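PDB 1IA6: cellulase CEL9M from Clostridium cellulolyticum, which probably catalyses the endohydrolysis of (1->4)-beta-D-glucosidic linkages in cellulose, lichenin and cereal beta-D-glucans, and carries calcium, zinc and nickel ions in this crystal structure. Local coordinates for residues 165-170 against 217-222; 104-109 against 181-186; 228-233 against 268-273; 190-195 against 234-239. One frame throughout, in Å; residues are numbered along the deposited sequence. Where two conformers were deposited one is given.

Interaction 1: residues 165-170 against 217-222; sequences MYLNYK and ATWLYT
Leu167 meets Trp219 and Thr222 through a single methyl group, CD1. The contact across the segments is apolar. Leu167 CD1 lies 3.8 Å from Trp219 CE3 and 4.0 Å from Trp219 CZ3, so it touches the six-membered half of the indole. The same Leu167 CD1 comes within 4.2 Å of Thr222 CG2, a looser touch. Leu167 points its CB at the other helix, and an extended chi2 (168°) carries CD1 outward from CA as the methyl that reaches the indole. Trp219 starts off to one side and reaches across with the CE3-CZ3 side of its six-membered ring, which the methyl meets obliquely. The backbones stay well apart: the nearest CA atoms, of Leu167 and Thr222, are 8.8 Å from each other. Only 111 Å² is buried in all.

No hydrogen bond joins the two segments. The polar end of Thr222 is used elsewhere: OG1 is hydrogen-bonded to Arg266 NH2, while the methyl branch CG2 serves the contact with Leu167.

Other residues pack around the indole. Arg266 forms a cation-pi contact with Trp219, and Trp215 and Tyr79 meet it edge-to-face. Tyr79, from helix 64-80, also touches Leu167 and Thr222. The contact thus joins the end of helix 152-169 to helix 210-224, with helix 64-80 beside both.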
loop_
_atom_site.group_PDB
_atom_site.type_symbol
_atom_site.label_atom_id
_atom_site.label_comp_id
_atom_site.label_asym_id
_atom_site.label_seq_id
_atom_site.Cartn_x
_atom_site.Cartn_y
_atom_site.Cartn_z
ATOM N N MET A 165 6.217 10.291 7.214
ATOM C CA MET A 165 6.387 11.489 6.400
ATOM C C MET A 165 7.242 12.489 7.184
ATOM O O MET A 165 8.106 13.159 6.616
ATOM C CB MET A 165 5.034 12.115 6.040
ATOM C CG MET A 165 5.155 13.248 5.025
ATOM S SD MET A 165 5.984 12.698 3.508
ATOM C CE MET A 165 5.470 13.955 2.346
ATOM N N TYR A 166 7.005 12.589 8.490
ATOM C CA TYR A 166 7.802 13.491 9.316
ATOM C C TYR A 166 9.270 13.087 9.174
ATOM O O TYR A 166 10.137 13.928 8.944
ATOM C CB TYR A 166 7.388 13.390 10.788
ATOM C CG TYR A 166 8.433 13.908 11.757
ATOM C CD1 TYR A 166 8.666 15.277 11.903
ATOM C CD2 TYR A 166 9.217 13.023 12.503
ATOM C CE1 TYR A 166 9.661 15.754 12.767
ATOM C CE2 TYR A 166 10.214 13.488 13.371
ATOM C CZ TYR A 166 10.429 14.856 13.494
ATOM O OH TYR A 166 11.419 15.327 14.327
ATOM N N LEU A 167 9.536 11.791 9.297
ATOM C CA LEU A 167 10.899 11.274 9.197
ATOM C C LEU A 167 11.515 11.472 7.814
ATOM O O LEU A 167 12.704 11.763 7.701
ATOM C CB LEU A 167 10.924 9.788 9.560
ATOM C CG LEU A 167 10.562 9.461 11.014
ATOM C CD1 LEU A 167 10.338 7.961 11.178
ATOM C CD2 LEU A 167 11.673 9.955 11.933
ATOM N N ASN A 168 10.707 11.324 6.769
ATOM C CA ASN A 168 11.197 11.468 5.400
ATOM C C ASN A 168 11.183 12.894 4.849
ATOM O O ASN A 168 11.839 13.173 3.849
ATOM C CB ASN A 168 10.376 10.593 4.434
ATOM C CG ASN A 168 10.543 9.104 4.685
ATOM O OD1 ASN A 168 11.640 8.632 4.964
ATOM N ND2 ASN A 168 9.448 8.352 4.559
ATOM N N TYR A 169 10.456 13.796 5.502
ATOM C CA TYR A 169 10.323 15.164 5.000
ATOM C C TYR A 169 10.907 16.279 5.872
ATOM O O TYR A 169 10.966 17.434 5.442
ATOM C CB TYR A 169 8.834 15.445 4.768
ATOM C CG TYR A 169 8.516 16.334 3.587
ATOM C CD1 TYR A 169 8.832 15.940 2.287
ATOM C CD2 TYR A 169 7.844 17.542 3.763
ATOM C CE1 TYR A 169 8.479 16.725 1.191
ATOM C CE2 TYR A 169 7.488 18.334 2.674
ATOM C CZ TYR A 169 7.807 17.918 1.393
ATOM O OH TYR A 169 7.436 18.686 0.314
ATOM N N LYS A 170 11.339 15.942 7.083
ATOM C CA LYS A 170 11.875 16.943 8.008
ATOM C C LYS A 170 13.032 17.780 7.467
ATOM O O LYS A 170 13.197 18.933 7.861
ATOM C CB LYS A 170 12.298 16.274 9.322
ATOM C CG LYS A 170 13.392 15.230 9.175
ATOM C CD LYS A 170 13.553 14.401 10.447
ATOM C CE LYS A 170 14.007 15.251 11.623
ATOM N NZ LYS A 170 14.228 14.434 12.851
ATOM N N ALA A 217 2.874 2.689 17.042
ATOM C CA ALA A 217 3.621 3.019 18.248
ATOM C C ALA A 217 5.132 2.939 18.032
ATOM O O ALA A 217 5.874 3.779 18.538
ATOM C CB ALA A 217 3.201 2.090 19.391
ATOM N N THR A 218 5.596 1.941 17.279
ATOM C CA THR A 218 7.033 1.822 17.049
ATOM C C THR A 218 7.565 3.017 16.258
ATOM O O THR A 218 8.693 3.455 16.479
ATOM C CB THR A 218 7.420 0.512 16.309
ATOM O OG1 THR A 218 6.913 0.532 14.971
ATOM C CG2 THR A 218 6.872 -0.705 17.051
ATOM N N TRP A 219 6.760 3.552 15.345
ATOM C CA TRP A 219 7.206 4.701 14.565
ATOM C C TRP A 219 7.225 5.970 15.411
ATOM O O TRP A 219 8.126 6.796 15.277
ATOM C CB TRP A 219 6.332 4.880 13.320
ATOM C CG TRP A 219 6.657 3.848 12.288
ATOM C CD1 TRP A 219 5.863 2.818 11.874
ATOM C CD2 TRP A 219 7.910 3.688 11.611
ATOM N NE1 TRP A 219 6.547 2.021 10.986
ATOM C CE2 TRP A 219 7.806 2.532 10.807
ATOM C CE3 TRP A 219 9.115 4.409 11.609
ATOM C CZ2 TRP A 219 8.863 2.076 10.008
ATOM C CZ3 TRP A 219 10.167 3.955 10.816
ATOM C CH2 TRP A 219 10.032 2.797 10.026
ATOM N N LEU A 220 6.242 6.125 16.290
ATOM C CA LEU A 220 6.219 7.299 17.149
ATOM C C LEU A 220 7.437 7.259 18.067
ATOM O O LEU A 220 7.969 8.300 18.449
ATOM C CB LEU A 220 4.913 7.357 17.947
ATOM C CG LEU A 220 3.758 7.924 17.107
ATOM C CD1 LEU A 220 2.420 7.650 17.774
ATOM C CD2 LEU A 220 3.973 9.416 16.907
ATOM N N TYR A 221 7.892 6.056 18.414
ATOM C CA TYR A 221 9.079 5.938 19.256
ATOM C C TYR A 221 10.301 6.402 18.463
ATOM O O TYR A 221 11.113 7.182 18.949
ATOM C CB TYR A 221 9.308 4.494 19.705
ATOM C CG TYR A 221 10.632 4.321 20.422
ATOM C CD1 TYR A 221 10.846 4.889 21.678
ATOM C CD2 TYR A 221 11.688 3.635 19.820
ATOM C CE1 TYR A 221 12.085 4.778 22.320
ATOM C CE2 TYR A 221 12.930 3.519 20.451
ATOM C CZ TYR A 221 13.120 4.092 21.697
ATOM O OH TYR A 221 14.343 3.977 22.321
ATOM N N THR A 222 10.429 5.911 17.236
ATOM C CA THR A 222 11.558 6.285 16.393
ATOM C C THR A 222 11.637 7.802 16.195
ATOM O O THR A 222 12.723 8.376 16.150
ATOM C CB THR A 222 11.464 5.606 15.011
ATOM O OG1 THR A 222 11.490 4.182 15.177
ATOM C CG2 THR A 222 12.629 6.030 14.121
#

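Interaction 2: residues 104-109 against 181-186; sequences YFLKSH and LNAAKE
The imidazole of His109 meets the carboxylate of Glu186 at its edge. Glu186 OE1 lies near the ring plane, and the two planar groups are turned 74° from each other. His109 NE2 donates to Glu186 OE1 at 2.8 Å, with an N-H...O angle of 145°. The bond uses the anti side of the carboxylate and is tilted out of its plane. Within segment 104-109, Ser108 OG lies over one face of the Tyr104 ring, toward the rim, and bonds to Tyr104 O.

His109 extends across the gap because its CG is anti to the backbone N (chi1 -174°). The other ring nitrogen, ND1, is hydrogen-bonded to Thr114 O. Both nitrogens are therefore engaged, which fixes the ring rotation and may favour a protonated imidazole.

Beside this polar pair is a close apolar touch. Leu106 CD2 packs against Ala183 CB at 3.6 Å. The small alanine lets the chains approach: the CA atoms of Leu106 and Ala183 are 7.1 Å apart.

A His-carboxylate hydrogen bond thus ties the loop after helix 91-107 to helix 174-193, and Leu106 against Ala183 packs these two helices of the alpha barrel together.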
loop_
_atom_site.group_PDB
_atom_site.type_symbol
_atom_site.label_atom_id
_atom_site.label_comp_id
_atom_site.label_asym_id
_atom_site.label_seq_id
_atom_site.Cartn_x
_atom_site.Cartn_y
_atom_site.Cartn_z
ATOM N N TYR A 104 -4.084 14.840 2.149
ATOM C CA TYR A 104 -5.445 14.339 2.287
ATOM C C TYR A 104 -5.735 13.931 3.732
ATOM O O TYR A 104 -6.792 14.252 4.272
ATOM C CB TYR A 104 -5.644 13.162 1.321
ATOM C CG TYR A 104 -6.934 12.386 1.473
ATOM C CD1 TYR A 104 -8.177 13.006 1.321
ATOM C CD2 TYR A 104 -6.909 11.016 1.738
ATOM C CE1 TYR A 104 -9.363 12.275 1.428
ATOM C CE2 TYR A 104 -8.087 10.278 1.846
ATOM C CZ TYR A 104 -9.309 10.913 1.690
ATOM O OH TYR A 104 -10.472 10.181 1.797
ATOM N N PHE A 105 -4.797 13.235 4.367
ATOM C CA PHE A 105 -5.000 12.821 5.752
ATOM C C PHE A 105 -5.169 14.028 6.677
ATOM O O PHE A 105 -6.009 14.014 7.580
ATOM C CB PHE A 105 -3.825 11.971 6.248
ATOM C CG PHE A 105 -3.614 10.706 5.467
ATOM C CD1 PHE A 105 -4.692 10.026 4.901
ATOM C CD2 PHE A 105 -2.338 10.186 5.307
ATOM C CE1 PHE A 105 -4.496 8.843 4.183
ATOM C CE2 PHE A 105 -2.130 9.006 4.592
ATOM C CZ PHE A 105 -3.210 8.334 4.029
ATOM N N LEU A 106 -4.368 15.065 6.452
ATOM C CA LEU A 106 -4.442 16.266 7.278
ATOM C C LEU A 106 -5.783 16.978 7.112
ATOM O O LEU A 106 -6.373 17.426 8.093
ATOM C CB LEU A 106 -3.288 17.217 6.943
ATOM C CG LEU A 106 -1.892 16.748 7.375
ATOM C CD1 LEU A 106 -0.837 17.738 6.890
ATOM C CD2 LEU A 106 -1.844 16.613 8.889
ATOM N N LYS A 107 -6.266 17.075 5.877
ATOM C CA LYS A 107 -7.549 17.722 5.612
ATOM C C LYS A 107 -8.701 16.923 6.227
ATOM O O LYS A 107 -9.723 17.488 6.625
ATOM C CB LYS A 107 -7.760 17.865 4.100
ATOM C CG LYS A 107 -6.778 18.832 3.451
ATOM C CD LYS A 107 -6.788 18.740 1.933
ATOM C CE LYS A 107 -8.120 19.162 1.341
ATOM N NZ LYS A 107 -8.067 19.132 -0.148
ATOM N N SER A 108 -8.523 15.610 6.313
ATOM C CA SER A 108 -9.543 14.727 6.869
ATOM C C SER A 108 -9.570 14.722 8.399
ATOM O O SER A 108 -10.385 14.029 8.999
ATOM C CB SER A 108 -9.328 13.294 6.366
ATOM O OG SER A 108 -9.372 13.231 4.948
ATOM N N HIS A 109 -8.680 15.493 9.019
ATOM C CA HIS A 109 -8.585 15.585 10.480
ATOM C C HIS A 109 -8.836 17.049 10.867
ATOM O O HIS A 109 -7.907 17.772 11.237
ATOM C CB HIS A 109 -7.179 15.139 10.914
ATOM C CG HIS A 109 -6.987 15.041 12.398
ATOM N ND1 HIS A 109 -7.845 14.342 13.219
ATOM C CD2 HIS A 109 -6.001 15.513 13.201
ATOM C CE1 HIS A 109 -7.398 14.384 14.463
ATOM N NE2 HIS A 109 -6.281 15.089 14.478
ATOM N N LEU A 181 3.653 15.039 12.188
ATOM C CA LEU A 181 3.899 14.344 13.449
ATOM C C LEU A 181 2.832 14.684 14.492
ATOM O O LEU A 181 2.367 13.805 15.220
ATOM C CB LEU A 181 5.288 14.692 14.003
ATOM C CG LEU A 181 5.708 13.947 15.278
ATOM C CD1 LEU A 181 5.776 12.448 15.000
ATOM C CD2 LEU A 181 7.066 14.455 15.753
ATOM N N ASN A 182 2.445 15.956 14.580
ATOM C CA ASN A 182 1.421 16.336 15.548
ATOM C C ASN A 182 0.110 15.615 15.238
ATOM O O ASN A 182 -0.575 15.146 16.147
ATOM C CB ASN A 182 1.198 17.851 15.553
ATOM C CG ASN A 182 2.350 18.606 16.193
ATOM O OD1 ASN A 182 3.061 18.065 17.039
ATOM N ND2 ASN A 182 2.526 19.867 15.808
ATOM N N ALA A 183 -0.238 15.522 13.959
ATOM C CA ALA A 183 -1.467 14.829 13.571
ATOM C C ALA A 183 -1.327 13.343 13.885
ATOM O O ALA A 183 -2.267 12.710 14.360
ATOM C CB ALA A 183 -1.745 15.024 12.082
ATOM N N ALA A 184 -0.143 12.795 13.625
ATOM C CA ALA A 184 0.116 11.381 13.881
ATOM C C ALA A 184 -0.080 11.043 15.357
ATOM O O ALA A 184 -0.609 9.984 15.695
ATOM C CB ALA A 184 1.534 11.023 13.450
ATOM N N LYS A 185 0.351 11.944 16.235
ATOM C CA LYS A 185 0.213 11.724 17.669
ATOM C C LYS A 185 -1.250 11.705 18.071
ATOM O O LYS A 185 -1.665 10.895 18.901
ATOM C CB LYS A 185 0.932 12.821 18.458
ATOM C CG LYS A 185 2.444 12.738 18.422
ATOM C CD LYS A 185 3.055 13.911 19.173
ATOM C CE LYS A 185 4.572 13.849 19.176
ATOM N NZ LYS A 185 5.159 15.031 19.876
ATOM N N GLU A 186 -2.030 12.601 17.477
ATOM C CA GLU A 186 -3.452 12.692 17.794
ATOM C C GLU A 186 -4.257 11.504 17.280
ATOM O O GLU A 186 -5.147 11.012 17.970
ATOM C CB GLU A 186 -4.035 13.989 17.234
ATOM C CG GLU A 186 -3.318 15.238 17.717
ATOM C CD GLU A 186 -3.980 16.512 17.233
ATOM O OE1 GLU A 186 -4.484 16.524 16.090
ATOM O OE2 GLU A 186 -3.984 17.504 17.990
#

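Interaction 3: residues 228-233 against 268-273; sequences TYITDA and AQITGK
Ile230 packs against Ile270 and Thr271, joining two helices near the surface of the alpha barrel, the (alpha/alpha)6 fold of family 9 glycoside hydrolases. Segment 228-233 opens one helix and segment 268-273 closes the other.

The tight part is made of methyl and methylene groups. Ile230 CD1 lies 3.7 Å from Ile270 CG2 and 4.0 Å from Ile270 CD1. It is thus set against both branches of the second isoleucine. Ile230 CG1 follows behind, 4.0 Å from Ile270 CG2. The other branch works separately: Ile230 CG2 meets Thr271 CG2 at 3.8 Å. One isoleucine therefore spreads its two branches over two neighbouring residues. Its chi1 of -62° parts them, with CG1 leading to Ile270 and CG2 to Thr271. Tyr221 of helix 210-224 touches Ile230 and Ile270 and adjoins the same patch.

The loose side is toward solvent. Gly272 and Lys273 are exposed and do not touch segment 228-233. Gly272 leaves the helix with a positive phi of 71°, a conformation that favours glycine. Lys273 sits at the N-cap of the next helix, and its extended chain carries its charged end to Glu234. No hydrogen bond crosses between the two segments.

Thr271 divides its work. Its methyl CG2 packs against Ile230, and its OG1 is hydrogen-bonded to Leu267 O within its own helix. The same oxygen closes an ST turn: Lys273 N donates to Thr271 OG1 at 3.2 Å, nearly straight at 168°.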
loop_
_atom_site.group_PDB
_atom_site.type_symbol
_atom_site.label_atom_id
_atom_site.label_comp_id
_atom_site.label_asym_id
_atom_site.label_seq_id
_atom_site.Cartn_x
_atom_site.Cartn_y
_atom_site.Cartn_z
ATOM N N THR A 228 7.549 5.403 26.293
ATOM C CA THR A 228 6.165 5.055 26.587
ATOM C C THR A 228 5.475 4.403 25.398
ATOM O O THR A 228 4.607 3.551 25.571
ATOM C CB THR A 228 5.351 6.294 27.006
ATOM O OG1 THR A 228 5.453 7.299 25.991
ATOM C CG2 THR A 228 5.875 6.850 28.320
ATOM N N TYR A 229 5.859 4.803 24.190
ATOM C CA TYR A 229 5.252 4.229 22.995
ATOM C C TYR A 229 5.588 2.750 22.851
ATOM O O TYR A 229 4.777 1.970 22.351
ATOM C CB TYR A 229 5.704 4.991 21.749
ATOM C CG TYR A 229 5.068 6.356 21.624
ATOM C CD1 TYR A 229 3.691 6.487 21.428
ATOM C CD2 TYR A 229 5.835 7.517 21.707
ATOM C CE1 TYR A 229 3.095 7.736 21.319
ATOM C CE2 TYR A 229 5.249 8.776 21.599
ATOM C CZ TYR A 229 3.879 8.876 21.404
ATOM O OH TYR A 229 3.290 10.112 21.286
ATOM N N ILE A 230 6.783 2.357 23.282
ATOM C CA ILE A 230 7.170 0.953 23.179
ATOM C C ILE A 230 6.444 0.158 24.259
ATOM O O ILE A 230 6.105 -1.006 24.062
ATOM C CB ILE A 230 8.703 0.775 23.307
ATOM C CG1 ILE A 230 9.405 1.521 22.166
ATOM C CG2 ILE A 230 9.073 -0.707 23.269
ATOM C CD1 ILE A 230 8.950 1.117 20.758
ATOM N N THR A 231 6.196 0.791 25.400
ATOM C CA THR A 231 5.472 0.124 26.470
ATOM C C THR A 231 4.080 -0.202 25.918
ATOM O O THR A 231 3.564 -1.296 26.135
ATOM C CB THR A 231 5.356 1.031 27.720
ATOM O OG1 THR A 231 6.668 1.324 28.220
ATOM C CG2 THR A 231 4.553 0.344 28.811
ATOM N N ASP A 232 3.490 0.744 25.185
ATOM C CA ASP A 232 2.168 0.539 24.583
ATOM C C ASP A 232 2.238 -0.576 23.544
ATOM O O ASP A 232 1.416 -1.493 23.538
ATOM C CB ASP A 232 1.676 1.797 23.851
ATOM C CG ASP A 232 1.211 2.893 24.786
ATOM O OD1 ASP A 232 1.049 2.638 25.995
ATOM O OD2 ASP A 232 0.993 4.021 24.290
ATOM N N ALA A 233 3.222 -0.477 22.658
ATOM C CA ALA A 233 3.394 -1.448 21.585
ATOM C C ALA A 233 3.466 -2.893 22.051
ATOM O O ALA A 233 2.808 -3.765 21.480
ATOM C CB ALA A 233 4.630 -1.105 20.766
ATOM N N ALA A 268 11.496 -6.308 17.385
ATOM C CA ALA A 268 12.691 -7.122 17.587
ATOM C C ALA A 268 13.901 -6.200 17.530
ATOM O O ALA A 268 14.827 -6.315 18.328
ATOM C CB ALA A 268 12.799 -8.189 16.498
ATOM N N GLN A 269 13.868 -5.268 16.582
ATOM C CA GLN A 269 14.948 -4.308 16.379
ATOM C C GLN A 269 15.078 -3.333 17.543
ATOM O O GLN A 269 16.183 -3.033 17.998
ATOM C CB GLN A 269 14.693 -3.530 15.085
ATOM C CG GLN A 269 15.792 -2.562 14.688
ATOM C CD GLN A 269 15.507 -1.890 13.358
ATOM O OE1 GLN A 269 14.731 -2.398 12.547
ATOM N NE2 GLN A 269 16.145 -0.751 13.120
ATOM N N ILE A 270 13.938 -2.852 18.022
ATOM C CA ILE A 270 13.890 -1.890 19.115
ATOM C C ILE A 270 14.073 -2.450 20.528
ATOM O O ILE A 270 14.742 -1.830 21.356
ATOM C CB ILE A 270 12.555 -1.108 19.061
ATOM C CG1 ILE A 270 12.475 -0.327 17.747
ATOM C CG2 ILE A 270 12.432 -0.166 20.250
ATOM C CD1 ILE A 270 11.123 0.308 17.500
ATOM N N THR A 271 13.489 -3.613 20.801
ATOM C CA THR A 271 13.569 -4.217 22.132
ATOM C C THR A 271 14.590 -5.340 22.260
ATOM O O THR A 271 15.056 -5.636 23.360
ATOM C CB THR A 271 12.213 -4.793 22.562
ATOM O OG1 THR A 271 11.941 -5.980 21.804
ATOM C CG2 THR A 271 11.104 -3.782 22.327
ATOM N N GLY A 272 14.914 -5.976 21.140
ATOM C CA GLY A 272 15.865 -7.070 21.159
ATOM C C GLY A 272 15.324 -8.333 21.807
ATOM O O GLY A 272 16.063 -9.304 21.985
ATOM N N LYS A 273 14.037 -8.336 22.147
ATOM C CA LYS A 273 13.420 -9.494 22.795
ATOM C C LYS A 273 13.268 -10.717 21.895
ATOM O O LYS A 273 12.898 -10.607 20.727
ATOM C CB LYS A 273 12.060 -9.113 23.376
ATOM C CG LYS A 273 12.137 -8.197 24.586
ATOM C CD LYS A 273 10.760 -8.006 25.190
ATOM C CE LYS A 273 10.801 -7.134 26.425
ATOM N NZ LYS A 273 9.440 -6.974 26.999
#

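Interaction 4: residues 190-195 against 234-239; sequences MGKANQ and EQFITL
Phe236 puts the outer end of its ring against both Lys192 and Gln195, where helix 174-193 ends near the tail of helix 228-236 in the alpha barrel. Phe236 CZ lies 3.8 Å from Lys192 CB and 4.2 Å from Lys192 CD. Phe236 CE1 is 3.6 Å from Gln195 NE2. The amide plane of Gln195 stands at 89° to the phenyl ring. Further along, Gln195 OE1 touches the methyl Leu239 CD1 at 3.9 Å. This first shell is van der Waals contact, and no hydrogen bond crosses it.

A second shell sets these groups in place. Gln195 NE2 donates to Lys192 O at 3.1 Å, along a lone pair of the oxygen and within the carbonyl plane. The bond folds the glutamine back onto the last turn of the preceding helix, 174-193, and holds the amide beside the ring. In Lys192 a chi1 of 72° starts the chain on a course past the ring. It runs on extended, and its charged end goes to Asp232. Only its aliphatic part meets Phe236.

Farther out, Phe209 touches both Gln195 and Leu239, and Leu213 of helix 210-224 touches Phe236. The Phe236 side chain is about 8 Å from those of the calcium ligands Asp211 and Asp212.

Leu239 is brought round by a type I turn from Phe236, with Leu239 N bonded to Phe236 O at 3.2 Å. Thr238, inside the turn, donates OG1 back to Gln235 O, just before it, at 2.9 Å.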
loop_
_atom_site.group_PDB
_atom_site.type_symbol
_atom_site.label_atom_id
_atom_site.label_comp_id
_atom_site.label_asym_id
_atom_site.label_seq_id
_atom_site.Cartn_x
_atom_site.Cartn_y
_atom_site.Cartn_z
ATOM N N MET A 190 -6.373 8.765 19.488
ATOM C CA MET A 190 -7.763 8.399 19.219
ATOM C C MET A 190 -7.889 6.884 19.112
ATOM O O MET A 190 -8.822 6.283 19.649
ATOM C CB MET A 190 -8.240 9.012 17.900
ATOM C CG MET A 190 -8.437 10.517 17.914
ATOM S SD MET A 190 -8.834 11.122 16.248
ATOM C CE MET A 190 -10.378 10.280 15.937
ATOM N N GLY A 191 -6.941 6.279 18.403
ATOM C CA GLY A 191 -6.958 4.842 18.203
ATOM C C GLY A 191 -6.856 4.007 19.462
ATOM O O GLY A 191 -7.476 2.946 19.552
ATOM N N LYS A 192 -6.073 4.450 20.440
ATOM C CA LYS A 192 -5.958 3.658 21.654
ATOM C C LYS A 192 -7.008 4.026 22.697
ATOM O O LYS A 192 -7.292 3.237 23.599
ATOM C CB LYS A 192 -4.547 3.752 22.246
ATOM C CG LYS A 192 -4.168 5.059 22.903
ATOM C CD LYS A 192 -2.857 4.861 23.662
ATOM C CE LYS A 192 -2.387 6.127 24.354
ATOM N NZ LYS A 192 -1.171 5.851 25.185
ATOM N N ALA A 193 -7.602 5.207 22.552
ATOM C CA ALA A 193 -8.634 5.668 23.482
ATOM C C ALA A 193 -9.909 4.827 23.368
ATOM O O ALA A 193 -10.497 4.442 24.377
ATOM C CB ALA A 193 -8.951 7.133 23.220
ATOM N N ASN A 194 -10.336 4.558 22.137
ATOM C CA ASN A 194 -11.529 3.749 21.874
ATOM C C ASN A 194 -11.080 2.681 20.881
ATOM O O ASN A 194 -10.851 2.971 19.708
ATOM C CB ASN A 194 -12.636 4.598 21.251
ATOM C CG ASN A 194 -13.969 3.870 21.209
ATOM O OD1 ASN A 194 -14.022 2.669 20.952
ATOM N ND2 ASN A 194 -15.052 4.598 21.451
ATOM N N GLN A 195 -10.969 1.448 21.355
ATOM C CA GLN A 195 -10.472 0.353 20.532
ATOM C C GLN A 195 -11.480 -0.512 19.787
ATOM O O GLN A 195 -12.449 -1.010 20.361
ATOM C CB GLN A 195 -9.557 -0.522 21.392
ATOM C CG GLN A 195 -8.236 0.165 21.724
ATOM C CD GLN A 195 -7.433 -0.546 22.792
ATOM O OE1 GLN A 195 -7.520 -1.763 22.948
ATOM N NE2 GLN A 195 -6.626 0.216 23.526
ATOM N N GLU A 234 4.254 -3.159 23.086
ATOM C CA GLU A 234 4.383 -4.524 23.576
ATOM C C GLU A 234 3.067 -5.071 24.114
ATOM O O GLU A 234 2.828 -6.277 24.087
ATOM C CB GLU A 234 5.471 -4.601 24.647
ATOM C CG GLU A 234 6.838 -4.172 24.135
ATOM C CD GLU A 234 7.973 -4.860 24.857
ATOM O OE1 GLU A 234 8.131 -6.088 24.676
ATOM O OE2 GLU A 234 8.706 -4.178 25.606
ATOM N N GLN A 235 2.213 -4.176 24.593
ATOM C CA GLN A 235 0.919 -4.567 25.127
ATOM C C GLN A 235 -0.100 -4.792 24.004
ATOM O O GLN A 235 -0.840 -5.773 24.017
ATOM C CB GLN A 235 0.417 -3.485 26.084
ATOM C CG GLN A 235 -0.947 -3.753 26.683
ATOM C CD GLN A 235 -1.449 -2.582 27.508
ATOM O OE1 GLN A 235 -2.574 -2.113 27.318
ATOM N NE2 GLN A 235 -0.619 -2.103 28.429
ATOM N N PHE A 236 -0.120 -3.897 23.022
ATOM C CA PHE A 236 -1.070 -4.012 21.919
ATOM C C PHE A 236 -0.831 -5.188 20.981
ATOM O O PHE A 236 -1.779 -5.799 20.490
ATOM C CB PHE A 236 -1.092 -2.723 21.093
ATOM C CG PHE A 236 -1.558 -1.520 21.856
ATOM C CD1 PHE A 236 -2.626 -1.610 22.743
ATOM C CD2 PHE A 236 -0.941 -0.287 21.674
ATOM C CE1 PHE A 236 -3.072 -0.486 23.438
ATOM C CE2 PHE A 236 -1.381 0.841 22.362
ATOM C CZ PHE A 236 -2.447 0.740 23.245
ATOM N N ILE A 237 0.428 -5.522 20.732
ATOM C CA ILE A 237 0.708 -6.616 19.813
ATOM C C ILE A 237 0.286 -7.980 20.366
ATOM O O ILE A 237 0.151 -8.940 19.609
ATOM C CB ILE A 237 2.204 -6.650 19.424
ATOM C CG1 ILE A 237 2.392 -7.527 18.183
ATOM C CG2 ILE A 237 3.041 -7.170 20.591
ATOM C CD1 ILE A 237 3.763 -7.427 17.555
ATOM N N THR A 238 0.064 -8.051 21.678
ATOM C CA THR A 238 -0.343 -9.299 22.319
ATOM C C THR A 238 -1.841 -9.380 22.596
ATOM O O THR A 238 -2.299 -10.323 23.233
ATOM C CB THR A 238 0.395 -9.525 23.649
ATOM O OG1 THR A 238 0.041 -8.490 24.563
ATOM C CG2 THR A 238 1.898 -9.527 23.438
ATOM N N LEU A 239 -2.600 -8.396 22.122
ATOM C CA LEU A 239 -4.049 -8.385 22.338
ATOM C C LEU A 239 -4.728 -9.493 21.536
ATOM O O LEU A 239 -4.593 -9.560 20.310
ATOM C CB LEU A 239 -4.647 -7.035 21.937
ATOM C CG LEU A 239 -4.371 -5.804 22.802
ATOM C CD1 LEU A 239 -4.996 -4.580 22.145
ATOM C CD2 LEU A 239 -4.945 -6.008 24.200
#

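How the interactions relate
All four contacts join helices of one alpha barrel. Interactions 1 and 2 have centres 13 Å apart and touch where Tyr166 CG lies 3.9 Å from Leu181 CB. Interaction 1 meets interaction 3 through Tyr221 CG and Ile230 CG1, 3.5 Å apart. Interactions 3 and 4 share helix 228-236 and are tied by two salt bridges: Lys273 NZ to Glu234 OE1 at 2.8 Å and Lys192 NZ to Asp232 OD2 at 3.0 Å. Interactions 2 and 4 share helix 174-193. The calcium ion is about 11 Å from the Phe236 side chain and about 13 Å from that of Trp219. Interactions 2 and 3 lie away from the metal and predicted active sites.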